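Local structure of ORF14 (Streptomyces clavuligerus, 2WPX) at residues P54-L59 with L78-P83; R118-A123 with F330-A335; V125-P130 with G138-A143. The protein is a tandem GNAT-fold protein of the clavulanic acid pathway that binds acetyl-coenzyme A and probably acts as an acyltransferase. One frame throughout, in Å; residues are numbered along the deposited sequence.

Interaction 1 (P54-L59 with L78-P83); sequences PPATAL and LPDGAP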
loop_
_atom_site.group_PDB
_atom_site.type_symbol
_atom_site.label_atom_id
_atom_site.label_comp_id
_atom_site.label_asym_id
_atom_site.label_seq_id
_atom_site.Cartn_x
_atom_site.Cartn_y
_atom_site.Cartn_z
ATOM N N PRO A 54 3.553 11.374 -1.040
ATOM C CA PRO A 54 3.223 11.278 0.375
ATOM C C PRO A 54 4.061 12.292 1.098
ATOM O O PRO A 54 5.068 12.825 0.543
ATOM C CB PRO A 54 3.643 9.867 0.789
ATOM C CG PRO A 54 4.498 9.279 -0.404
ATOM C CD PRO A 54 4.211 10.186 -1.607
ATOM N N PRO A 55 3.627 12.585 2.320
ATOM C CA PRO A 55 4.188 13.572 3.148
ATOM C C PRO A 55 5.700 13.442 3.297
ATOM O O PRO A 55 6.245 12.346 3.451
ATOM C CB PRO A 55 3.461 13.320 4.468
ATOM C CG PRO A 55 2.098 12.847 3.981
ATOM C CD PRO A 55 2.415 11.980 2.913
ATOM N N ALA A 56 6.337 14.608 3.280
ATOM C CA ALA A 56 7.758 14.713 3.501
ATOM C C ALA A 56 8.452 13.656 2.685
ATOM O O ALA A 56 9.342 12.996 3.159
ATOM C CB ALA A 56 8.082 14.525 4.993
ATOM N N THR A 57 8.045 13.488 1.440
ATOM C CA THR A 57 8.819 12.603 0.656
ATOM C C THR A 57 8.984 13.131 -0.751
ATOM O O THR A 57 8.030 13.702 -1.327
ATOM C CB THR A 57 8.286 11.188 0.780
ATOM O OG1 THR A 57 7.360 10.918 -0.255
ATOM C CG2 THR A 57 7.591 11.025 2.085
ATOM N N ALA A 58 10.188 12.953 -1.294
ATOM C CA ALA A 58 10.475 13.342 -2.676
ATOM C C ALA A 58 10.319 12.115 -3.556
ATOM O O ALA A 58 10.525 11.012 -3.078
ATOM C CB ALA A 58 11.891 13.885 -2.782
ATOM N N LEU A 59 10.000 12.303 -4.831
ATOM C CA LEU A 59 10.007 11.223 -5.838
ATOM C C LEU A 59 11.064 11.452 -6.895
ATOM O O LEU A 59 11.353 12.596 -7.255
ATOM C CB LEU A 59 8.685 11.117 -6.561
ATOM C CG LEU A 59 7.479 11.238 -5.640
ATOM C CD1 LEU A 59 6.276 11.455 -6.466
ATOM C CD2 LEU A 59 7.344 9.917 -4.830
ATOM N N LEU A 78 11.955 8.981 -1.747
ATOM C CA LEU A 78 13.018 9.395 -0.839
ATOM C C LEU A 78 12.397 10.064 0.363
ATOM O O LEU A 78 11.967 11.216 0.273
ATOM C CB LEU A 78 14.000 10.379 -1.521
ATOM C CG LEU A 78 14.831 9.924 -2.740
ATOM C CD1 LEU A 78 15.558 8.618 -2.562
ATOM C CD2 LEU A 78 14.009 9.914 -3.970
ATOM N N PRO A 79 12.343 9.363 1.498
ATOM C CA PRO A 79 11.856 10.028 2.717
ATOM C C PRO A 79 12.793 11.176 3.136
ATOM O O PRO A 79 14.005 10.967 3.326
ATOM C CB PRO A 79 11.907 8.907 3.767
ATOM C CG PRO A 79 12.049 7.612 2.966
ATOM C CD PRO A 79 12.822 7.998 1.760
ATOM N N ASP A 80 12.263 12.382 3.283
ATOM C CA ASP A 80 13.122 13.510 3.695
ATOM C C ASP A 80 13.943 13.153 4.919
ATOM O O ASP A 80 13.411 12.533 5.834
ATOM C CB ASP A 80 12.281 14.752 4.018
ATOM C CG ASP A 80 11.575 15.278 2.816
ATOM O OD1 ASP A 80 10.462 15.808 2.965
ATOM O OD2 ASP A 80 12.125 15.134 1.709
ATOM N N GLY A 81 15.225 13.533 4.943
ATOM C CA GLY A 81 16.054 13.419 6.158
ATOM C C GLY A 81 16.487 12.001 6.514
ATOM O O GLY A 81 17.105 11.790 7.536
ATOM N N ALA A 82 16.180 11.024 5.668
ATOM C CA ALA A 82 16.470 9.637 6.003
ATOM C C ALA A 82 17.559 9.109 5.091
ATOM O O ALA A 82 17.726 9.569 3.964
ATOM C CB ALA A 82 15.225 8.766 5.870
ATOM N N PRO A 83 18.292 8.129 5.571
ATOM C CA PRO A 83 19.397 7.506 4.850
ATOM C C PRO A 83 18.929 6.421 3.836
ATOM O O PRO A 83 19.743 5.744 3.229
ATOM C CB PRO A 83 20.201 6.870 5.999
ATOM C CG PRO A 83 19.104 6.448 6.958
ATOM C CD PRO A 83 18.256 7.692 6.983
#

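Interaction 2 (R118-A123 with F330-A335); sequences RTTLTA and FWTAEA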
loop_
_atom_site.group_PDB
_atom_site.type_symbol
_atom_site.label_atom_id
_atom_site.label_comp_id
_atom_site.label_asym_id
_atom_site.label_seq_id
_atom_site.Cartn_x
_atom_site.Cartn_y
_atom_site.Cartn_z
ATOM N N ARG A 118 21.705 8.575 -0.064
ATOM C CA ARG A 118 21.094 7.433 0.600
ATOM C C ARG A 118 22.115 6.313 0.564
ATOM O O ARG A 118 22.729 6.024 -0.490
ATOM C CB ARG A 118 19.799 7.015 -0.120
ATOM C CG ARG A 118 18.855 8.187 -0.302
ATOM C CD ARG A 118 18.678 8.965 0.997
ATOM N NE ARG A 118 17.965 10.248 0.869
ATOM C CZ ARG A 118 16.672 10.449 1.123
ATOM N NH1 ARG A 118 15.869 9.441 1.448
ATOM N NH2 ARG A 118 16.171 11.674 1.006
ATOM N N THR A 119 22.302 5.719 1.727
ATOM C CA THR A 119 23.176 4.593 1.916
ATOM C C THR A 119 22.506 3.259 1.516
ATOM O O THR A 119 23.198 2.281 1.157
ATOM C CB THR A 119 23.540 4.476 3.423
ATOM O OG1 THR A 119 24.184 5.686 3.832
ATOM C CG2 THR A 119 24.478 3.299 3.673
ATOM N N THR A 120 21.177 3.218 1.595
ATOM C CA THR A 120 20.451 1.938 1.569
ATOM C C THR A 120 19.246 1.994 0.592
ATOM O O THR A 120 18.516 3.000 0.510
ATOM C CB THR A 120 19.954 1.522 2.979
ATOM O OG1 THR A 120 21.061 1.233 3.830
ATOM C CG2 THR A 120 19.130 0.272 2.909
ATOM N N LEU A 121 19.074 0.912 -0.158
ATOM C CA LEU A 121 17.955 0.791 -1.068
ATOM C C LEU A 121 17.046 -0.285 -0.456
ATOM O O LEU A 121 17.533 -1.304 0.024
ATOM C CB LEU A 121 18.501 0.338 -2.381
ATOM C CG LEU A 121 18.112 0.977 -3.692
ATOM C CD1 LEU A 121 17.605 2.433 -3.622
ATOM C CD2 LEU A 121 19.313 0.813 -4.606
ATOM N N THR A 122 15.743 -0.026 -0.377
ATOM C CA THR A 122 14.830 -1.028 0.210
ATOM C C THR A 122 13.701 -1.297 -0.728
ATOM O O THR A 122 13.348 -0.474 -1.594
ATOM C CB THR A 122 14.244 -0.666 1.622
ATOM O OG1 THR A 122 13.276 0.374 1.495
ATOM C CG2 THR A 122 15.326 -0.227 2.624
ATOM N N ALA A 123 13.095 -2.450 -0.532
ATOM C CA ALA A 123 12.204 -2.988 -1.502
ATOM C C ALA A 123 11.224 -3.963 -0.876
ATOM O O ALA A 123 11.575 -4.701 0.044
ATOM C CB ALA A 123 13.037 -3.703 -2.616
ATOM N N PHE A 330 10.348 -7.899 2.863
ATOM C CA PHE A 330 11.166 -6.684 2.843
ATOM C C PHE A 330 12.605 -7.013 2.595
ATOM O O PHE A 330 13.201 -7.871 3.282
ATOM C CB PHE A 330 10.963 -5.854 4.116
ATOM C CG PHE A 330 9.520 -5.552 4.372
ATOM C CD1 PHE A 330 8.836 -4.652 3.575
ATOM C CD2 PHE A 330 8.802 -6.251 5.350
ATOM C CE1 PHE A 330 7.442 -4.423 3.771
ATOM C CE2 PHE A 330 7.434 -6.034 5.538
ATOM C CZ PHE A 330 6.760 -5.118 4.756
ATOM N N TRP A 331 13.166 -6.388 1.562
ATOM C CA TRP A 331 14.557 -6.635 1.204
ATOM C C TRP A 331 15.301 -5.328 1.264
ATOM O O TRP A 331 14.706 -4.258 1.133
ATOM C CB TRP A 331 14.685 -7.208 -0.211
ATOM C CG TRP A 331 14.202 -8.686 -0.503
ATOM C CD1 TRP A 331 12.945 -9.167 -0.430
ATOM C CD2 TRP A 331 15.002 -9.766 -0.963
ATOM N NE1 TRP A 331 12.886 -10.474 -0.844
ATOM C CE2 TRP A 331 14.147 -10.878 -1.151
ATOM C CE3 TRP A 331 16.375 -9.918 -1.209
ATOM C CZ2 TRP A 331 14.607 -12.125 -1.614
ATOM C CZ3 TRP A 331 16.832 -11.150 -1.669
ATOM C CH2 TRP A 331 15.945 -12.242 -1.855
ATOM N N THR A 332 16.619 -5.417 1.344
ATOM C CA THR A 332 17.452 -4.242 1.531
ATOM C C THR A 332 18.797 -4.476 0.850
ATOM O O THR A 332 19.251 -5.641 0.692
ATOM C CB THR A 332 17.681 -3.942 3.054
ATOM O OG1 THR A 332 18.479 -2.774 3.184
ATOM C CG2 THR A 332 18.444 -5.115 3.773
ATOM N N ALA A 333 19.449 -3.393 0.451
ATOM C CA ALA A 333 20.683 -3.506 -0.328
ATOM C C ALA A 333 21.551 -2.287 -0.095
ATOM O O ALA A 333 21.043 -1.207 0.154
ATOM C CB ALA A 333 20.369 -3.603 -1.794
ATOM N N GLU A 334 22.864 -2.486 -0.172
ATOM C CA GLU A 334 23.791 -1.359 -0.228
ATOM C C GLU A 334 23.697 -0.556 -1.565
ATOM O O GLU A 334 23.618 -1.107 -2.679
ATOM C CB GLU A 334 25.226 -1.821 0.075
ATOM C CG GLU A 334 25.451 -2.258 1.534
ATOM C CD GLU A 334 26.933 -2.501 1.847
ATOM O OE1 GLU A 334 27.453 -3.569 1.510
ATOM O OE2 GLU A 334 27.600 -1.622 2.424
ATOM N N ALA A 335 23.684 0.753 -1.425
ATOM C CA ALA A 335 23.724 1.664 -2.541
ATOM C C ALA A 335 25.135 1.764 -3.124
ATOM O O ALA A 335 25.305 1.821 -4.336
ATOM C CB ALA A 335 23.261 3.063 -2.066
#

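Interaction 3 (V125-P130 with G138-A143); sequences VVESLP and GPAAFA. With ACO (acetyl coenzyme *a), chain C.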
loop_
_atom_site.group_PDB
_atom_site.type_symbol
_atom_site.label_atom_id
_atom_site.label_comp_id
_atom_site.label_asym_id
_atom_site.label_seq_id
_atom_site.Cartn_x
_atom_site.Cartn_y
_atom_site.Cartn_z
ATOM N N VAL A 125 9.082 -7.265 -1.933
ATOM C CA VAL A 125 9.125 -8.259 -2.963
ATOM C C VAL A 125 7.970 -9.180 -2.769
ATOM O O VAL A 125 7.666 -9.602 -1.633
ATOM C CB VAL A 125 10.431 -9.063 -2.896
ATOM C CG1 VAL A 125 10.424 -10.108 -3.990
ATOM C CG2 VAL A 125 11.667 -8.098 -2.979
ATOM N N VAL A 126 7.298 -9.526 -3.857
ATOM C CA VAL A 126 6.242 -10.494 -3.723
ATOM C C VAL A 126 6.652 -11.986 -3.751
ATOM O O VAL A 126 7.228 -12.471 -4.728
ATOM C CB VAL A 126 5.200 -10.259 -4.747
ATOM C CG1 VAL A 126 4.129 -11.398 -4.624
ATOM C CG2 VAL A 126 4.639 -8.824 -4.550
ATOM N N GLU A 127 6.296 -12.723 -2.705
ATOM C CA GLU A 127 6.764 -14.072 -2.533
ATOM C C GLU A 127 5.592 -14.933 -2.148
ATOM O O GLU A 127 4.503 -14.408 -1.985
ATOM C CB GLU A 127 7.907 -14.140 -1.493
ATOM C CG GLU A 127 9.118 -13.230 -1.879
ATOM C CD GLU A 127 10.357 -13.652 -1.149
ATOM O OE1 GLU A 127 10.595 -14.883 -1.144
ATOM O OE2 GLU A 127 11.057 -12.778 -0.540
ATOM N N SER A 128 5.807 -16.251 -2.071
ATOM C CA SER A 128 4.796 -17.204 -1.613
ATOM C C SER A 128 4.618 -17.344 -0.108
ATOM O O SER A 128 5.527 -17.199 0.678
ATOM C CB SER A 128 5.056 -18.607 -2.158
ATOM O OG SER A 128 5.415 -18.547 -3.519
ATOM N N LEU A 129 3.396 -17.689 0.249
ATOM C CA LEU A 129 3.058 -18.054 1.610
ATOM C C LEU A 129 3.314 -19.515 1.816
ATOM O O LEU A 129 3.263 -20.280 0.897
ATOM C CB LEU A 129 1.588 -17.773 1.829
ATOM C CG LEU A 129 1.337 -16.283 1.833
ATOM C CD1 LEU A 129 -0.128 -16.110 1.640
ATOM C CD2 LEU A 129 1.831 -15.640 3.166
ATOM N N PRO A 130 3.603 -19.918 3.034
ATOM C CA PRO A 130 3.701 -21.349 3.233
ATOM C C PRO A 130 2.404 -22.012 2.840
ATOM O O PRO A 130 2.392 -23.038 2.162
ATOM C CB PRO A 130 3.918 -21.484 4.740
ATOM C CG PRO A 130 3.884 -20.148 5.313
ATOM C CD PRO A 130 4.045 -19.153 4.206
ATOM N N GLY A 138 10.632 -15.270 -9.586
ATOM C CA GLY A 138 11.449 -14.249 -10.282
ATOM C C GLY A 138 11.923 -13.073 -9.447
ATOM O O GLY A 138 13.117 -12.888 -9.239
ATOM N N PRO A 139 10.994 -12.272 -8.941
ATOM C CA PRO A 139 11.417 -11.078 -8.186
ATOM C C PRO A 139 12.474 -11.362 -7.099
ATOM O O PRO A 139 13.499 -10.676 -6.997
ATOM C CB PRO A 139 10.103 -10.626 -7.519
ATOM C CG PRO A 139 9.018 -11.005 -8.517
ATOM C CD PRO A 139 9.518 -12.419 -8.977
ATOM N N ALA A 140 12.221 -12.373 -6.282
ATOM C CA ALA A 140 13.149 -12.723 -5.218
ATOM C C ALA A 140 14.473 -13.244 -5.805
ATOM O O ALA A 140 15.566 -12.928 -5.278
ATOM C CB ALA A 140 12.511 -13.776 -4.285
ATOM N N ALA A 141 14.393 -14.024 -6.894
ATOM C CA ALA A 141 15.620 -14.504 -7.547
ATOM C C ALA A 141 16.392 -13.314 -8.195
ATOM O O ALA A 141 17.627 -13.232 -8.128
ATOM C CB ALA A 141 15.283 -15.578 -8.567
ATOM N N PHE A 142 15.666 -12.376 -8.780
ATOM C CA PHE A 142 16.259 -11.097 -9.195
ATOM C C PHE A 142 16.854 -10.322 -8.026
ATOM O O PHE A 142 18.033 -9.985 -8.059
ATOM C CB PHE A 142 15.218 -10.256 -9.959
ATOM C CG PHE A 142 15.671 -8.862 -10.309
ATOM C CD1 PHE A 142 16.641 -8.632 -11.302
ATOM C CD2 PHE A 142 15.087 -7.772 -9.689
ATOM C CE1 PHE A 142 17.053 -7.338 -11.621
ATOM C CE2 PHE A 142 15.495 -6.480 -9.990
ATOM C CZ PHE A 142 16.467 -6.257 -10.957
ATOM N N ALA A 143 16.091 -10.110 -6.954
ATOM C CA ALA A 143 16.587 -9.288 -5.863
ATOM C C ALA A 143 17.881 -9.907 -5.266
ATOM O O ALA A 143 18.859 -9.183 -5.020
ATOM C CB ALA A 143 15.500 -9.058 -4.795
HETATM N N1A ACO C . 13.518 -16.476 -12.638
HETATM C C2A ACO C . 14.709 -16.766 -12.136
HETATM N N3A ACO C . 15.737 -15.898 -12.077
HETATM C C4A ACO C . 15.569 -14.649 -12.513
HETATM C C5A ACO C . 14.330 -14.310 -13.030
HETATM C C6A ACO C . 13.300 -15.238 -13.093
HETATM N N6A ACO C . 12.116 -14.887 -13.589
HETATM N N7A ACO C . 14.390 -13.041 -13.421
HETATM C C8A ACO C . 15.599 -12.578 -13.110
HETATM N N9A ACO C . 16.311 -13.543 -12.574
HETATM C C1B ACO C . 17.708 -13.290 -12.160
HETATM C C2B ACO C . 18.796 -13.967 -12.995
HETATM O O2B ACO C . 19.983 -13.999 -12.210
HETATM C C3B ACO C . 18.982 -12.963 -14.078
HETATM O O3B ACO C . 20.304 -12.939 -14.579
HETATM P P3B ACO C . 20.601 -13.786 -15.902
HETATM O O7A ACO C . 22.088 -13.681 -16.571
HETATM O O8A ACO C . 19.727 -15.055 -16.055
HETATM O O9A ACO C . 21.279 -14.724 -14.942
HETATM C C4B ACO C . 18.922 -11.619 -13.333
HETATM O O4B ACO C . 18.004 -11.824 -12.230
HETATM C C5B ACO C . 18.384 -11.094 -14.683
HETATM O O5B ACO C . 17.849 -9.928 -14.535
HETATM P P1A ACO C . 17.500 -9.087 -15.748
HETATM O O1A ACO C . 18.223 -7.681 -15.490
HETATM O O2A ACO C . 17.677 -9.681 -17.140
HETATM O O3A ACO C . 15.955 -9.180 -15.536
HETATM P P2A ACO C . 14.620 -8.485 -15.968
HETATM O O4A ACO C . 13.835 -9.675 -16.624
HETATM O O5A ACO C . 14.733 -7.364 -16.935
HETATM O O6A ACO C . 13.951 -8.280 -14.471
HETATM C CBP ACO C . 12.107 -8.487 -12.895
HETATM C CCP ACO C . 12.738 -7.650 -14.027
HETATM C CDP ACO C . 13.321 -9.399 -12.952
HETATM C CEP ACO C . 12.226 -7.295 -12.017
HETATM C CAP ACO C . 10.889 -8.701 -13.831
HETATM O OAP ACO C . 10.414 -9.981 -13.562
HETATM C C9P ACO C . 9.732 -7.742 -13.473
HETATM O O9P ACO C . 9.657 -6.634 -13.986
HETATM N N8P ACO C . 8.737 -8.273 -12.760
HETATM C C7P ACO C . 7.570 -7.486 -12.316
HETATM C C6P ACO C . 8.143 -6.387 -11.432
HETATM C C5P ACO C . 8.804 -6.868 -10.149
HETATM O O5P ACO C . 8.386 -7.820 -9.508
HETATM N N4P ACO C . 9.823 -6.158 -9.774
HETATM C C3P ACO C . 10.424 -6.374 -8.474
HETATM C C2P ACO C . 11.881 -6.764 -8.585
HETATM S S1P ACO C . 12.332 -6.947 -6.843
HETATM C C ACO C . 13.311 -5.556 -6.676
HETATM O O ACO C . 13.216 -4.664 -7.521
HETATM C CH3 ACO C . 14.288 -5.541 -5.500
HETATM O O HOH W 1 9.455 -13.951 -5.795
#

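Interaction 1 (P54-L59 with L78-P83)
The open end of the antiparallel hairpin made by strands 57-66 and 69-79 is closed by Ala-56, Thr-57 and Ala-58 against Leu-78, Pro-79 and Asp-80. Ala-58 and Leu-78 form a hydrogen-bonded pair: Ala-58 N gives to Leu-78 O at 2.9 Å, and Leu-78 N returns a nearly straight bond to Ala-58 O at 2.8 Å. On that face the beta carbons lie 4.3 Å apart (Ala-58 CB to Leu-78 CB). With CG of Leu-78 anti to its carbonyl carbon (chi1 -63°), its CD2 comes back over Ala-58 O at 3.8 Å. Thr-57 and Pro-79, side chains on the other face, form the non-hydrogen-bonded pair, where the proline's missing N-H costs no bond between these strands. The strands belong to the N-terminal GNAT fold, at its surface, away from the acetyl-CoA site. Beyond them, Asp-80 N to Ala-56 O at 3.0 Å carries the ladder into the loops. Asp-80 OD1 lies against the Ala-56 backbone, 3.0 Å from both Ala-56 CA and C, with CB next; OD1 and Ala-56 O, both acceptors, are close but not bonded. Thr-57 OG1 bonds back to Pro-54 O at 3.1 Å, 53° out of the carbonyl plane, though this side chain's placement is somewhat doubtful. A type II turn from Pro-79 to Ala-82 redirects the backbone after strand 69-79, while Pro-54 and Pro-55 rest on helix 222-230.

Interaction 2 (R118-A123 with F330-A335)
Arg-118 meets Ala-335 through its backbone: Arg-118 O lies 3.4 Å from Ala-335 CB, while its guanidinium leads away to Thr-84 O and His-116 O. From here strand 120-127 of the first GNAT region runs antiparallel to strand 323-334, 159° between the short axes; this last strand of the tandem chain is inserted between strands 120-127 and 149-162, so the C-terminal half lends a strand to the N-terminal one. Thr-119 O accepts Ala-335 N at 3.0 Å, the donor lying above the carbonyl plane. Thr-120 has chi1 -66°, which sends CG2 anti to its backbone N and across to Thr-332 OG1, 3.1 Å away; the two side chains meet at a slant. Leu-121 pairs with Ala-333 by two bonds; Leu-121 N to Ala-333 O is almost straight at 176°. Their side chains share a face with Ala-123 and Trp-331, covered by helix 101-115 at Leu-121 and Ala-333. Thr-122 contributes CA to Trp-331 O at 3.4 Å, a CA-H...O contact, and turns its side chain toward the Thr-332 face. Ala-123 touches the bound acetyl-CoA, and its carbonyl O receives Trp-331 N at 2.8 Å.

Interaction 3 (V125-P130 with G138-A143)
Val-125 points at helix 138-143 with both methyls used on different targets. Its CG1, anti to the backbone N (chi1 179°), lies against Pro-139 CB at 3.6 Å, the two side chains slanting across one another, and also 4.2 Å from Ala-140 CB. CG2 turns the other way, to Ala-143 CB at 4.3 Å and near the thioester sulfur. Glu-127 turns its carboxylate, held in a salt bridge by Arg-150, flat toward the Ala-140 methyl, whose CB sits over that face 3.8 Å from Glu-127 CD. This strand and the following helix of the GNAT fold border the acetyl-CoA pocket, their axes 7.5 Å apart at closest. A water takes the N-H of Ala-140 and donates to Val-126 O at 2.9 Å, linking the strand's carbonyl to the first turn of the helix. The helix also meets the cofactor: Pro-139 and Ala-143 touch both it and the strand, Gly-138, Ala-141 and Phe-142 the cofactor alone. Gly-138 CA passes 3.4 Å from N6A, the backbone lying directly against the adenine amino group. Phe-142 lays one ring face under the pantetheine methyl CEP, 3.7 Å above the plane and offset toward the rim, with the ribose O4B at its edge.

Overall arrangement
Interactions 2 and 3 share strand 120-127, and their centres lie 16 Å apart; Trp-331 of interaction 2 joins them, its NE1 bonding Glu-127 OE2 at 3.0 Å while its ring packs on helix 138-145. Both reach the acetyl-CoA pocket, where Ala-123 and Ala-143 border the ligand. Interaction 1 sits 15 Å from interaction 2, centre to centre, and touches it at the start of the same strand: Pro-83 O probably accepts Thr-119 N, and Arg-118 NH1 approaches Pro-79 O and Ala-82 O, each at 3.1 Å. From interaction 1 to interaction 3 the centres are 26 Å apart and the nearest atoms about 16 Å, leaving the hairpin end remote from the cofactor.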